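Side-chain contacts in antibiotic biosynthesis monooxygenase family protein (Shewanella oneidensis, PDB 2BBE), which is of unknown function but is probably a monooxygenase-type oxidoreductase with the ferredoxin-like fold of dimeric alpha-beta barrel proteins: residues A35-D40 against D81-Y86; Y50-S55 against R60-V65; F64-V69 against D75-K80. All blocks are in the same frame, centred on the assembly; numbering follows the deposited sequence. Where two conformers were deposited one is given.

In the fold
All three contacts lie within one ferredoxin-like domain, an antiparallel four-stranded sheet with helices packed on one face. Contact 2 is the hairpin of strands 47-55 and 61-68, and its pairing continues into a strand of the second subunit. Contact 3 starts on the same strand 61-68, shares Phe64 and Val65 with contact 2, and reaches helix 71-78; their centres are about 15 Å apart. Contact 1 ties residues before the hairpin to helix 81-94, so contacts 2 and 3 fall between its two segments in sequence; its centre is about 14 Å from that of contact 2 and about 11 Å from that of contact 3. Helices and sheet thus close over one core.

Contact 1 (A35-D40 against D81-Y86); sequences ASLIPD and DAIQHY. With SO4 (sulfate ion), chain C.
Leu37 carries almost the whole contact, pushing its branched end against the first turns of helix 81-94. Leu37 turns CG away from its own carbonyl (chi1 -53°), and the two methyls spread over the helix. Leu37 CD1 meets the end of Ile83, 3.9 Å from Ile83 CD1, and leans on the first side-chain carbon of Tyr86, with Leu37 CD1 to Tyr86 CB at 4.2 Å. The closest approach is made by the other branch, Leu37 CD2 lying 3.6 Å from Ala82 O. The tight part is thus the leucine end itself, wrapped by Ala82 O, Ile83 and Tyr86.

Toward solvent the contact is looser. The Ala82 methyl borders the exposed side, and beyond it Asp40 points its CB at the helix without touching it. At the helix start Asp81 N donates to O1 of a sulfate ion, probably from the crystallisation liquor (Asp81 N to O1 2.6 Å); the helix N-terminus probably favours an anion there.

On the sheet side Leu37 and Ile38 rest on Tyr50 of strand 47-55, while the Tyr86 ring meets Phe20 edge-to-face and packs on Leu30 and Leu34 of helix 27-35.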
loop_
_atom_site.group_PDB
_atom_site.type_symbol
_atom_site.label_atom_id
_atom_site.label_comp_id
_atom_site.label_asym_id
_atom_site.label_seq_id
_atom_site.Cartn_x
_atom_site.Cartn_y
_atom_site.Cartn_z
ATOM N N ALA A 35 10.480 -8.991 -13.808
ATOM C CA ALA A 35 9.039 -8.741 -13.948
ATOM C C ALA A 35 8.274 -10.044 -14.122
ATOM O O ALA A 35 7.095 -10.133 -13.723
ATOM C CB ALA A 35 8.741 -7.771 -15.101
ATOM N N SER A 36 8.927 -11.049 -14.718
ATOM C CA SER A 36 8.276 -12.347 -14.954
ATOM C C SER A 36 7.898 -13.045 -13.627
ATOM O O SER A 36 7.004 -13.914 -13.605
ATOM C CB SER A 36 9.172 -13.272 -15.806
ATOM O OG SER A 36 10.220 -13.777 -14.983
ATOM N N LEU A 37 8.558 -12.660 -12.536
ATOM C CA LEU A 37 8.308 -13.253 -11.215
ATOM C C LEU A 37 7.073 -12.683 -10.526
ATOM O O LEU A 37 6.570 -13.265 -9.559
ATOM C CB LEU A 37 9.515 -13.037 -10.265
ATOM C CG LEU A 37 10.886 -13.489 -10.771
ATOM C CD1 LEU A 37 11.983 -13.083 -9.791
ATOM C CD2 LEU A 37 10.899 -14.998 -11.057
ATOM N N ILE A 38 6.595 -11.539 -11.004
ATOM C CA ILE A 38 5.580 -10.784 -10.258
ATOM C C ILE A 38 4.185 -11.456 -10.175
ATOM O O ILE A 38 3.621 -11.551 -9.075
ATOM C CB ILE A 38 5.493 -9.305 -10.759
ATOM C CG1 ILE A 38 6.809 -8.591 -10.431
ATOM C CG2 ILE A 38 4.283 -8.564 -10.112
ATOM C CD1 ILE A 38 6.883 -7.157 -10.955
ATOM N N PRO A 39 3.612 -11.888 -11.318
ATOM C CA PRO A 39 2.237 -12.419 -11.255
ATOM C C PRO A 39 2.071 -13.565 -10.272
ATOM O O PRO A 39 1.117 -13.544 -9.498
ATOM C CB PRO A 39 1.960 -12.869 -12.695
ATOM C CG PRO A 39 2.802 -11.942 -13.495
ATOM C CD PRO A 39 4.094 -11.874 -12.711
ATOM N N ASP A 40 2.998 -14.527 -10.246
ATOM C CA ASP A 40 2.846 -15.631 -9.289
ATOM C C ASP A 40 3.159 -15.244 -7.846
ATOM O O ASP A 40 2.596 -15.817 -6.912
ATOM C CB ASP A 40 3.668 -16.848 -9.691
ATOM C CG ASP A 40 3.058 -17.594 -10.879
ATOM O OD1 ASP A 40 1.845 -17.417 -11.189
ATOM O OD2 ASP A 40 3.814 -18.355 -11.506
ATOM N N ASP A 81 10.148 -22.396 -7.033
ATOM C CA ASP A 81 10.931 -22.808 -8.199
ATOM C C ASP A 81 11.375 -21.633 -9.077
ATOM O O ASP A 81 12.549 -21.554 -9.462
ATOM C CB ASP A 81 10.151 -23.822 -9.044
ATOM C CG ASP A 81 10.111 -25.211 -8.419
ATOM O OD1 ASP A 81 11.011 -25.554 -7.618
ATOM O OD2 ASP A 81 9.178 -25.980 -8.759
ATOM N N ALA A 82 10.459 -20.717 -9.392
ATOM C CA ALA A 82 10.823 -19.589 -10.283
ATOM C C ALA A 82 11.849 -18.645 -9.648
ATOM O O ALA A 82 12.687 -18.060 -10.339
ATOM C CB ALA A 82 9.588 -18.796 -10.706
ATOM N N ILE A 83 11.770 -18.496 -8.333
ATOM C CA ILE A 83 12.695 -17.631 -7.609
ATOM C C ILE A 83 14.073 -18.280 -7.592
ATOM O O ILE A 83 15.058 -17.614 -7.869
ATOM C CB ILE A 83 12.160 -17.285 -6.169
ATOM C CG1 ILE A 83 10.721 -16.729 -6.254
ATOM C CG2 ILE A 83 13.118 -16.349 -5.420
ATOM C CD1 ILE A 83 10.527 -15.502 -7.169
ATOM N N GLN A 84 14.135 -19.584 -7.281
ATOM C CA GLN A 84 15.396 -20.298 -7.288
ATOM C C GLN A 84 16.002 -20.353 -8.707
ATOM O O GLN A 84 17.228 -20.231 -8.874
ATOM C CB GLN A 84 15.246 -21.697 -6.662
ATOM C CG GLN A 84 14.658 -21.711 -5.220
ATOM C CD GLN A 84 15.702 -21.577 -4.099
ATOM O OE1 GLN A 84 15.674 -22.335 -3.130
ATOM N NE2 GLN A 84 16.609 -20.612 -4.223
ATOM N N HIS A 85 15.157 -20.521 -9.724
ATOM C CA HIS A 85 15.624 -20.494 -11.104
ATOM C C HIS A 85 16.237 -19.125 -11.443
ATOM O O HIS A 85 17.304 -19.038 -12.067
ATOM C CB HIS A 85 14.473 -20.785 -12.069
ATOM C CG HIS A 85 14.873 -20.685 -13.505
ATOM N ND1 HIS A 85 15.588 -21.679 -14.143
ATOM C CD2 HIS A 85 14.691 -19.705 -14.419
ATOM C CE1 HIS A 85 15.814 -21.320 -15.393
ATOM N NE2 HIS A 85 15.283 -20.127 -15.587
ATOM N N TYR A 86 15.553 -18.055 -11.055
ATOM C CA TYR A 86 16.118 -16.720 -11.228
ATOM C C TYR A 86 17.518 -16.606 -10.572
ATOM O O TYR A 86 18.483 -16.238 -11.248
ATOM C CB TYR A 86 15.171 -15.598 -10.737
ATOM C CG TYR A 86 15.912 -14.278 -10.675
ATOM C CD1 TYR A 86 16.207 -13.564 -11.858
ATOM C CD2 TYR A 86 16.394 -13.788 -9.460
ATOM C CE1 TYR A 86 16.957 -12.384 -11.817
ATOM C CE2 TYR A 86 17.133 -12.592 -9.397
ATOM C CZ TYR A 86 17.409 -11.899 -10.582
ATOM O OH TYR A 86 18.147 -10.723 -10.536
HETATM S S SO4 C . 6.881 -24.123 -6.625
HETATM O O1 SO4 C . 8.244 -23.947 -6.149
HETATM O O2 SO4 C . 5.996 -24.153 -5.457
HETATM O O3 SO4 C . 6.427 -23.061 -7.526
HETATM O O4 SO4 C . 6.799 -25.420 -7.301
#

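Contact 2 (Y50-S55 against R60-V65); sequences YELNVS and RRVTFV
The Phe64 ring is sandwiched between Tyr50 and Leu52, both from the neighbouring strand. On one face lies the Tyr50 ring in an offset stack, centroids 4.0 Å apart and planes 20° apart, so that Tyr50 CE2 comes 3.4 Å from Phe64 CZ. Over the centre of the opposite face sits Leu52 CD1, 3.8 Å from the ring centroid and 4° off the normal, a CH-pi contact. Glu51 O comes in obliquely, 3.3 Å from Phe64 CD1. Leu52 swings CG to the side away from its amide N (chi1 -169°), and the CD1 branch then reaches both the ring and Val62, with Leu52 CD1 and Val62 CG1 3.6 Å apart.

These residues line the helix-facing side of an antiparallel beta hairpin, strands 47-55 and 61-68 of the ferredoxin-like sheet. Glu51 and Val65 form a hydrogen-bonded pair, Glu51 N to Val65 O 2.9 Å and Val65 N to Glu51 O 2.8 Å; Thr63 N donates to Asn53 O, and Ser55 N to Arg61 O near the turn. Leu52 with Phe64 and Val54 with Val62 are the non-hydrogen-bonded pairs.

On the other face, the polar ends turn to the second subunit: Glu51 forms a salt bridge with its Arg49, Thr63 OG1 is hydrogen-bonded to its Tyr103, and Ser55 OG and Arg61 both reach its Glu101. Residues 52-55 also pair with a strand of that subunit, which extends the sheet from one subunit into the next.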
loop_
_atom_site.group_PDB
_atom_site.type_symbol
_atom_site.label_atom_id
_atom_site.label_comp_id
_atom_site.label_asym_id
_atom_site.label_seq_id
_atom_site.Cartn_x
_atom_site.Cartn_y
_atom_site.Cartn_z
ATOM N N TYR A 50 4.928 -6.662 -3.635
ATOM C CA TYR A 50 6.038 -7.131 -4.473
ATOM C C TYR A 50 6.189 -6.219 -5.680
ATOM O O TYR A 50 5.635 -6.488 -6.766
ATOM C CB TYR A 50 5.762 -8.570 -4.894
ATOM C CG TYR A 50 6.953 -9.338 -5.399
ATOM C CD1 TYR A 50 8.043 -9.631 -4.555
ATOM C CD2 TYR A 50 6.960 -9.827 -6.696
ATOM C CE1 TYR A 50 9.137 -10.385 -5.013
ATOM C CE2 TYR A 50 8.038 -10.597 -7.170
ATOM C CZ TYR A 50 9.113 -10.859 -6.321
ATOM O OH TYR A 50 10.141 -11.613 -6.810
ATOM N N GLU A 51 6.930 -5.133 -5.478
ATOM C CA GLU A 51 6.973 -4.040 -6.437
ATOM C C GLU A 51 8.359 -3.935 -7.049
ATOM O O GLU A 51 9.363 -3.928 -6.331
ATOM C CB GLU A 51 6.620 -2.722 -5.748
ATOM C CG GLU A 51 5.184 -2.698 -5.229
ATOM C CD GLU A 51 4.878 -1.426 -4.463
ATOM O OE1 GLU A 51 5.765 -0.542 -4.355
ATOM O OE2 GLU A 51 3.734 -1.313 -3.974
ATOM N N LEU A 52 8.395 -3.862 -8.378
ATOM C CA LEU A 52 9.643 -3.722 -9.132
ATOM C C LEU A 52 9.883 -2.253 -9.523
ATOM O O LEU A 52 8.936 -1.510 -9.801
ATOM C CB LEU A 52 9.585 -4.614 -10.387
ATOM C CG LEU A 52 10.885 -4.812 -11.186
ATOM C CD1 LEU A 52 12.024 -5.409 -10.301
ATOM C CD2 LEU A 52 10.597 -5.700 -12.411
ATOM N N ASN A 53 11.149 -1.844 -9.538
ATOM C CA ASN A 53 11.520 -0.436 -9.678
ATOM C C ASN A 53 12.820 -0.325 -10.484
ATOM O O ASN A 53 13.754 -1.134 -10.293
ATOM C CB ASN A 53 11.734 0.196 -8.289
ATOM C CG ASN A 53 10.553 -0.042 -7.333
ATOM O OD1 ASN A 53 10.481 -1.068 -6.626
ATOM N ND2 ASN A 53 9.627 0.882 -7.328
ATOM N N VAL A 54 12.888 0.664 -11.372
ATOM C CA VAL A 54 14.108 0.943 -12.132
ATOM C C VAL A 54 14.701 2.269 -11.672
ATOM O O VAL A 54 13.985 3.284 -11.542
ATOM C CB VAL A 54 13.863 0.944 -13.681
ATOM C CG1 VAL A 54 13.591 -0.474 -14.132
ATOM C CG2 VAL A 54 12.672 1.865 -14.078
ATOM N N SER A 55 16.002 2.246 -11.392
ATOM C CA SER A 55 16.692 3.415 -10.835
ATOM C C SER A 55 16.761 4.582 -11.801
ATOM O O SER A 55 17.118 4.416 -12.979
ATOM C CB SER A 55 18.107 3.047 -10.390
ATOM O OG SER A 55 18.812 4.190 -9.931
ATOM N N ARG A 60 21.255 0.967 -14.785
ATOM C CA ARG A 60 21.458 -0.503 -14.759
ATOM C C ARG A 60 20.872 -1.172 -13.509
ATOM O O ARG A 60 20.786 -2.412 -13.440
ATOM C CB ARG A 60 22.939 -0.883 -14.905
ATOM C CG ARG A 60 23.480 -0.751 -16.343
ATOM C CD ARG A 60 24.956 -1.125 -16.434
ATOM N NE ARG A 60 25.549 -0.629 -17.676
ATOM C CZ ARG A 60 26.852 -0.596 -17.948
ATOM N NH1 ARG A 60 27.743 -1.040 -17.069
ATOM N NH2 ARG A 60 27.262 -0.110 -19.110
ATOM N N ARG A 61 20.481 -0.379 -12.505
ATOM C CA ARG A 61 19.943 -0.926 -11.247
ATOM C C ARG A 61 18.429 -1.167 -11.304
ATOM O O ARG A 61 17.670 -0.246 -11.649
ATOM C CB ARG A 61 20.265 0.018 -10.077
ATOM C CG ARG A 61 19.630 -0.409 -8.730
ATOM C CD ARG A 61 20.358 0.197 -7.549
ATOM N NE ARG A 61 21.699 -0.364 -7.420
ATOM C CZ ARG A 61 22.842 0.290 -7.559
ATOM N NH1 ARG A 61 22.863 1.603 -7.798
ATOM N NH2 ARG A 61 23.981 -0.393 -7.426
ATOM N N VAL A 62 18.004 -2.376 -10.941
ATOM C CA VAL A 62 16.595 -2.752 -10.878
ATOM C C VAL A 62 16.366 -3.336 -9.469
ATOM O O VAL A 62 17.157 -4.184 -9.026
ATOM C CB VAL A 62 16.258 -3.803 -11.969
ATOM C CG1 VAL A 62 14.757 -3.964 -12.108
ATOM C CG2 VAL A 62 16.851 -3.381 -13.349
ATOM N N THR A 63 15.318 -2.895 -8.772
ATOM C CA THR A 63 15.155 -3.212 -7.343
ATOM C C THR A 63 13.736 -3.642 -6.989
ATOM O O THR A 63 12.771 -2.970 -7.371
ATOM C CB THR A 63 15.543 -1.972 -6.483
ATOM O OG1 THR A 63 16.914 -1.657 -6.729
ATOM C CG2 THR A 63 15.308 -2.195 -4.960
ATOM N N PHE A 64 13.612 -4.752 -6.255
ATOM C CA PHE A 64 12.338 -5.154 -5.686
ATOM C C PHE A 64 12.143 -4.572 -4.283
ATOM O O PHE A 64 13.048 -4.620 -3.439
ATOM C CB PHE A 64 12.228 -6.706 -5.587
ATOM C CG PHE A 64 11.506 -7.347 -6.748
ATOM C CD1 PHE A 64 10.166 -7.028 -7.022
ATOM C CD2 PHE A 64 12.151 -8.298 -7.547
ATOM C CE1 PHE A 64 9.492 -7.634 -8.094
ATOM C CE2 PHE A 64 11.481 -8.912 -8.603
ATOM C CZ PHE A 64 10.169 -8.564 -8.890
ATOM N N VAL A 65 10.937 -4.069 -4.040
ATOM C CA VAL A 65 10.506 -3.629 -2.719
ATOM C C VAL A 65 9.355 -4.545 -2.322
ATOM O O VAL A 65 8.319 -4.603 -3.012
ATOM C CB VAL A 65 10.067 -2.144 -2.755
ATOM C CG1 VAL A 65 9.305 -1.753 -1.442
ATOM C CG2 VAL A 65 11.320 -1.252 -3.001
#

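Contact 3 (F64-V69 against D75-K80); sequences FVEKFV and DEHCAK. With SO4 (sulfate ion), chain C.
This is a small, buried packing contact between sheet and helix, in which His77 of helix 71-78 meets Phe68 and Glu66 from the end of strand 61-68. The Phe68 ring tip enters over one face of the imidazole, offset toward its rim: Phe68 CZ is 3.6 Å from His77 CG, and Phe68 CE2 is 3.7 Å from His77 CB. The two ring planes differ by 32° with centroids 5.0 Å apart, an oblique pair. His77 reaches the strand because its CG is anti to the backbone N (chi1 165°), swinging the imidazole off the helix toward the sheet.

The strand and helix are consecutive elements of the ferredoxin-like fold, joined by a short connection at residues 69-70, and the helix lies on the face of the sheet that bears Phe64, Glu66 and Phe68. Tyr50 of the adjacent strand 47-55 also meets the His77 ring, at a steep angle.

Glu66, extended, crosses His77 at about a right angle, its carboxylate plane turned 80° from the ring. Its OE1 lies in the plane of the Phe68 ring, at the edge. The two polar groups are linked through one water, which donates to Glu66 OE2 at 3.1 Å and sits 2.8 Å from His77 NE2, at the imidazole edge and in its plane. The other nitrogen, His77 ND1, is hydrogen-bonded to Glu44 OE2, so both ring nitrogens have partners and the ring's rotation is probably fixed.

Beyond the helix, Lys80 occupies the N-cap position of helix 81-94. Its side chain curls round and brings NZ near a sulfate ion, with a weak hydrogen bond of 3.4 Å from Lys80 NZ to sulfate O2.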
loop_
_atom_site.group_PDB
_atom_site.type_symbol
_atom_site.label_atom_id
_atom_site.label_comp_id
_atom_site.label_asym_id
_atom_site.label_seq_id
_atom_site.Cartn_x
_atom_site.Cartn_y
_atom_site.Cartn_z
ATOM N N PHE A 64 13.612 -4.752 -6.255
ATOM C CA PHE A 64 12.338 -5.154 -5.686
ATOM C C PHE A 64 12.143 -4.572 -4.283
ATOM O O PHE A 64 13.048 -4.620 -3.439
ATOM C CB PHE A 64 12.228 -6.706 -5.587
ATOM C CG PHE A 64 11.506 -7.347 -6.748
ATOM C CD1 PHE A 64 10.166 -7.028 -7.022
ATOM C CD2 PHE A 64 12.151 -8.298 -7.547
ATOM C CE1 PHE A 64 9.492 -7.634 -8.094
ATOM C CE2 PHE A 64 11.481 -8.912 -8.603
ATOM C CZ PHE A 64 10.169 -8.564 -8.890
ATOM N N VAL A 65 10.937 -4.069 -4.040
ATOM C CA VAL A 65 10.506 -3.629 -2.719
ATOM C C VAL A 65 9.355 -4.545 -2.322
ATOM O O VAL A 65 8.319 -4.603 -3.012
ATOM C CB VAL A 65 10.067 -2.144 -2.755
ATOM C CG1 VAL A 65 9.305 -1.753 -1.442
ATOM C CG2 VAL A 65 11.320 -1.252 -3.001
ATOM N N GLU A 66 9.551 -5.284 -1.229
ATOM C CA GLU A 66 8.688 -6.416 -0.915
ATOM C C GLU A 66 8.200 -6.356 0.526
ATOM O O GLU A 66 8.872 -5.758 1.385
ATOM C CB GLU A 66 9.465 -7.745 -1.100
ATOM C CG GLU A 66 10.347 -7.831 -2.363
ATOM C CD GLU A 66 11.200 -9.113 -2.417
ATOM O OE1 GLU A 66 11.017 -10.019 -1.567
ATOM O OE2 GLU A 66 12.054 -9.220 -3.332
ATOM N N LYS A 67 7.063 -7.009 0.776
ATOM C CA LYS A 67 6.537 -7.204 2.137
ATOM C C LYS A 67 5.737 -8.502 2.201
ATOM O O LYS A 67 4.947 -8.811 1.295
ATOM C CB LYS A 67 5.683 -6.005 2.595
ATOM C CG LYS A 67 5.508 -5.896 4.122
ATOM C CD LYS A 67 4.528 -4.772 4.555
ATOM C CE LYS A 67 5.087 -3.354 4.362
ATOM N NZ LYS A 67 4.134 -2.255 4.871
ATOM N N PHE A 68 5.956 -9.263 3.273
ATOM C CA PHE A 68 5.310 -10.558 3.512
ATOM C C PHE A 68 4.742 -10.591 4.921
ATOM O O PHE A 68 5.224 -9.882 5.815
ATOM C CB PHE A 68 6.307 -11.722 3.318
ATOM C CG PHE A 68 6.817 -11.824 1.915
ATOM C CD1 PHE A 68 7.931 -11.078 1.513
ATOM C CD2 PHE A 68 6.149 -12.626 0.976
ATOM C CE1 PHE A 68 8.393 -11.136 0.184
ATOM C CE2 PHE A 68 6.588 -12.690 -0.347
ATOM C CZ PHE A 68 7.705 -11.947 -0.744
ATOM N N VAL A 69 3.699 -11.398 5.115
ATOM C CA VAL A 69 2.986 -11.413 6.396
ATOM C C VAL A 69 3.893 -11.839 7.569
ATOM O O VAL A 69 3.664 -11.454 8.718
ATOM C CB VAL A 69 1.704 -12.292 6.329
ATOM C CG1 VAL A 69 0.703 -11.707 5.316
ATOM C CG2 VAL A 69 2.044 -13.717 5.979
ATOM N N ASP A 75 10.207 -17.036 3.608
ATOM C CA ASP A 75 10.979 -18.263 3.325
ATOM C C ASP A 75 10.308 -19.122 2.246
ATOM O O ASP A 75 10.987 -19.671 1.346
ATOM C CB ASP A 75 11.186 -19.073 4.615
ATOM C CG ASP A 75 12.150 -18.397 5.593
ATOM O OD1 ASP A 75 12.870 -17.449 5.211
ATOM O OD2 ASP A 75 12.191 -18.826 6.758
ATOM N N GLU A 76 8.981 -19.229 2.319
ATOM C CA GLU A 76 8.194 -19.937 1.300
ATOM C C GLU A 76 8.412 -19.321 -0.087
ATOM O O GLU A 76 8.636 -20.040 -1.068
ATOM C CB GLU A 76 6.692 -19.928 1.660
ATOM C CG GLU A 76 5.799 -20.729 0.695
ATOM C CD GLU A 76 4.409 -21.015 1.252
ATOM O OE1 GLU A 76 4.212 -20.891 2.478
ATOM O OE2 GLU A 76 3.511 -21.385 0.464
ATOM N N HIS A 77 8.341 -17.986 -0.158
ATOM C CA HIS A 77 8.592 -17.245 -1.393
ATOM C C HIS A 77 9.980 -17.571 -1.956
ATOM O O HIS A 77 10.113 -17.870 -3.145
ATOM C CB HIS A 77 8.490 -15.723 -1.157
ATOM C CG HIS A 77 9.086 -14.906 -2.263
ATOM N ND1 HIS A 77 8.496 -14.794 -3.506
ATOM C CD2 HIS A 77 10.219 -14.166 -2.318
ATOM C CE1 HIS A 77 9.242 -14.027 -4.280
ATOM N NE2 HIS A 77 10.290 -13.629 -3.581
ATOM N N CYS A 78 11.003 -17.485 -1.099
ATOM C CA CYS A 78 12.388 -17.717 -1.515
ATOM C C CYS A 78 12.658 -19.137 -2.005
ATOM O O CYS A 78 13.566 -19.340 -2.815
ATOM C CB CYS A 78 13.380 -17.349 -0.403
ATOM S SG CYS A 78 13.385 -15.565 -0.116
ATOM N N ALA A 79 11.861 -20.097 -1.556
ATOM C CA ALA A 79 12.018 -21.496 -1.985
ATOM C C ALA A 79 11.215 -21.848 -3.239
ATOM O O ALA A 79 11.284 -22.990 -3.704
ATOM C CB ALA A 79 11.630 -22.455 -0.842
ATOM N N LYS A 80 10.427 -20.908 -3.761
ATOM C CA LYS A 80 9.647 -21.170 -4.990
ATOM C C LYS A 80 10.572 -21.459 -6.177
ATOM O O LYS A 80 11.606 -20.800 -6.325
ATOM C CB LYS A 80 8.736 -19.987 -5.342
ATOM C CG LYS A 80 7.585 -19.701 -4.353
ATOM C CD LYS A 80 6.507 -20.772 -4.366
ATOM C CE LYS A 80 5.224 -20.288 -5.036
ATOM N NZ LYS A 80 4.160 -21.354 -5.029
HETATM S S SO4 C . 6.881 -24.123 -6.625
HETATM O O1 SO4 C . 8.244 -23.947 -6.149
HETATM O O2 SO4 C . 5.996 -24.153 -5.457
HETATM O O3 SO4 C . 6.427 -23.061 -7.526
HETATM O O4 SO4 C . 6.799 -25.420 -7.301
HETATM O O HOH W 1 12.254 -11.978 -4.768
#